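PDB 2OPC: AvrL567-A from Melampsora lini, which is an avirulence protein of flax rust, probably acting as an effector that is recognised in the plant by a matching disease resistance protein. Local coordinates for residues 100-104 with 105-109. Sequence-based numbering, arbitrary orientation.
Sequences RTIEG and FHLFE
The backbone N of His106 donates a 2.9 Å hydrogen bond to Glu103 O. This bond belongs to a single turn of 3-10 helix in the loop between strands 75-81 and 118-125. The bonds of the turn run from residue i+3 back to i, and the next one joins Leu107 N to Gly104 O at 3.0 Å. The backbone N of Glu103 in turn donates a nearly straight hydrogen bond to ND1 of His106, 3.0 Å long with an angle of 170° at the hydrogen. Glu103 and His106 are therefore tied twice, once through backbone atoms alone and once through the imidazole. ND1 accepts this second bond and so carries no proton itself; the ring is probably neutral, with its hydrogen on NE2. With chi1 at -65°, CG of His106 stands beside its own backbone N, which turns the ring back along the incoming chain. Its ND1/CE1 edge faces Glu103 N, Ile102 CA and Thr101 O. The donor, Glu103 N, lies 20° out of the ring plane. His106 is buried, and its side chain also touches Ile119 of strand 118-125 and Ile63 of strand 58-63, so the turn is seated on the four-stranded sheet. The ring of Phe105 meets that of His65. Ile102 CG2 and Leu107 CD2 touch at 3.9 Å. The side chains of Glu103 and Phe105 run side by side in the same direction, and CB and CG of Glu103 pack on the ring. CB sits over one ring face in a CH-pi contact, with Glu103 CB 3.6 Å from Phe105 CE1.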
loop_
_atom_site.group_PDB
_atom_site.type_symbol
_atom_site.label_atom_id
_atom_site.label_comp_id
_atom_site.label_asym_id
_atom_site.label_seq_id
_atom_site.Cartn_x
_atom_site.Cartn_y
_atom_site.Cartn_z
ATOM N N ARG A 100 6.227 -9.891 0.250
ATOM C CA ARG A 100 5.029 -10.147 -0.562
ATOM C C ARG A 100 3.808 -9.971 0.330
ATOM O O ARG A 100 2.709 -9.646 -0.146
ATOM C CB ARG A 100 5.072 -11.578 -1.110
ATOM C CG ARG A 100 3.812 -12.053 -1.827
ATOM C CD ARG A 100 3.861 -13.551 -2.060
ATOM N NE ARG A 100 2.686 -14.045 -2.780
ATOM C CZ ARG A 100 1.604 -14.568 -2.198
ATOM N NH1 ARG A 100 1.532 -14.681 -0.873
ATOM N NH2 ARG A 100 0.593 -14.993 -2.949
ATOM N N THR A 101 3.997 -10.177 1.630
ATOM C CA THR A 101 2.872 -10.200 2.556
ATOM C C THR A 101 3.143 -9.364 3.794
ATOM O O THR A 101 4.278 -9.073 4.138
ATOM C CB THR A 101 2.539 -11.626 2.983
ATOM O OG1 THR A 101 3.745 -12.236 3.462
ATOM C CG2 THR A 101 1.990 -12.453 1.794
ATOM N N ILE A 102 2.075 -8.951 4.446
ATOM C CA ILE A 102 2.155 -8.124 5.630
ATOM C C ILE A 102 2.633 -8.942 6.834
ATOM O O ILE A 102 2.142 -10.058 7.091
ATOM C CB ILE A 102 0.781 -7.421 5.862
ATOM C CG1 ILE A 102 0.441 -6.558 4.640
ATOM C CG2 ILE A 102 0.736 -6.620 7.218
ATOM C CD1 ILE A 102 1.517 -5.503 4.242
ATOM N N GLU A 103 3.624 -8.391 7.528
ATOM C CA GLU A 103 4.235 -9.004 8.689
ATOM C C GLU A 103 4.120 -8.095 9.900
ATOM O O GLU A 103 3.729 -6.909 9.801
ATOM C CB GLU A 103 5.738 -9.183 8.408
ATOM C CG GLU A 103 6.091 -9.971 7.166
ATOM C CD GLU A 103 6.219 -11.447 7.458
ATOM O OE1 GLU A 103 6.731 -12.188 6.589
ATOM O OE2 GLU A 103 5.835 -11.879 8.568
ATOM N N GLY A 104 4.475 -8.610 11.078
ATOM C CA GLY A 104 4.349 -7.804 12.263
ATOM C C GLY A 104 5.107 -6.501 12.212
ATOM O O GLY A 104 4.654 -5.508 12.784
ATOM N N PHE A 105 6.258 -6.497 11.537
ATOM C CA PHE A 105 7.093 -5.299 11.535
ATOM C C PHE A 105 6.553 -4.229 10.563
ATOM O O PHE A 105 7.159 -3.169 10.448
ATOM C CB PHE A 105 8.563 -5.628 11.220
ATOM C CG PHE A 105 8.763 -6.429 9.957
ATOM C CD1 PHE A 105 9.009 -7.802 10.041
ATOM C CD2 PHE A 105 8.685 -5.832 8.694
ATOM C CE1 PHE A 105 9.206 -8.566 8.879
ATOM C CE2 PHE A 105 8.889 -6.579 7.525
ATOM C CZ PHE A 105 9.161 -7.940 7.614
ATOM N N HIS A 106 5.410 -4.492 9.922
ATOM C CA HIS A 106 4.715 -3.455 9.154
ATOM C C HIS A 106 3.574 -2.843 9.958
ATOM O O HIS A 106 2.994 -1.850 9.524
ATOM C CB HIS A 106 4.033 -4.059 7.933
ATOM C CG HIS A 106 4.973 -4.636 6.937
ATOM N ND1 HIS A 106 4.833 -5.900 6.411
ATOM C CD2 HIS A 106 6.053 -4.090 6.333
ATOM C CE1 HIS A 106 5.801 -6.115 5.533
ATOM N NE2 HIS A 106 6.558 -5.031 5.468
ATOM N N LEU A 107 3.232 -3.441 11.106
ATOM C CA LEU A 107 1.997 -3.082 11.796
ATOM C C LEU A 107 2.215 -2.068 12.894
ATOM O O LEU A 107 3.113 -2.230 13.731
ATOM C CB LEU A 107 1.345 -4.334 12.420
ATOM C CG LEU A 107 0.923 -5.381 11.384
ATOM C CD1 LEU A 107 0.549 -6.680 12.091
ATOM C CD2 LEU A 107 -0.256 -4.857 10.528
ATOM N N PHE A 108 1.383 -1.023 12.845
ATOM C CA PHE A 108 1.383 0.050 13.867
ATOM C C PHE A 108 0.111 -0.104 14.668
ATOM O O PHE A 108 -0.952 -0.400 14.116
ATOM C CB PHE A 108 1.393 1.412 13.177
ATOM C CG PHE A 108 2.696 1.730 12.498
ATOM C CD1 PHE A 108 3.692 2.466 13.164
ATOM C CD2 PHE A 108 2.945 1.263 11.195
ATOM C CE1 PHE A 108 4.922 2.717 12.568
ATOM C CE2 PHE A 108 4.173 1.515 10.574
ATOM C CZ PHE A 108 5.161 2.262 11.246
ATOM N N GLU A 109 0.200 0.099 15.975
ATOM C CA GLU A 109 -0.981 -0.066 16.796
ATOM C C GLU A 109 -1.806 1.155 16.758
ATOM O O GLU A 109 -1.277 2.255 16.741
ATOM C CB GLU A 109 -0.615 -0.441 18.241
ATOM C CG GLU A 109 0.058 -1.788 18.243
ATOM C CD GLU A 109 0.111 -2.347 19.623
ATOM O OE1 GLU A 109 -0.624 -3.319 19.906
ATOM O OE2 GLU A 109 0.864 -1.781 20.460
#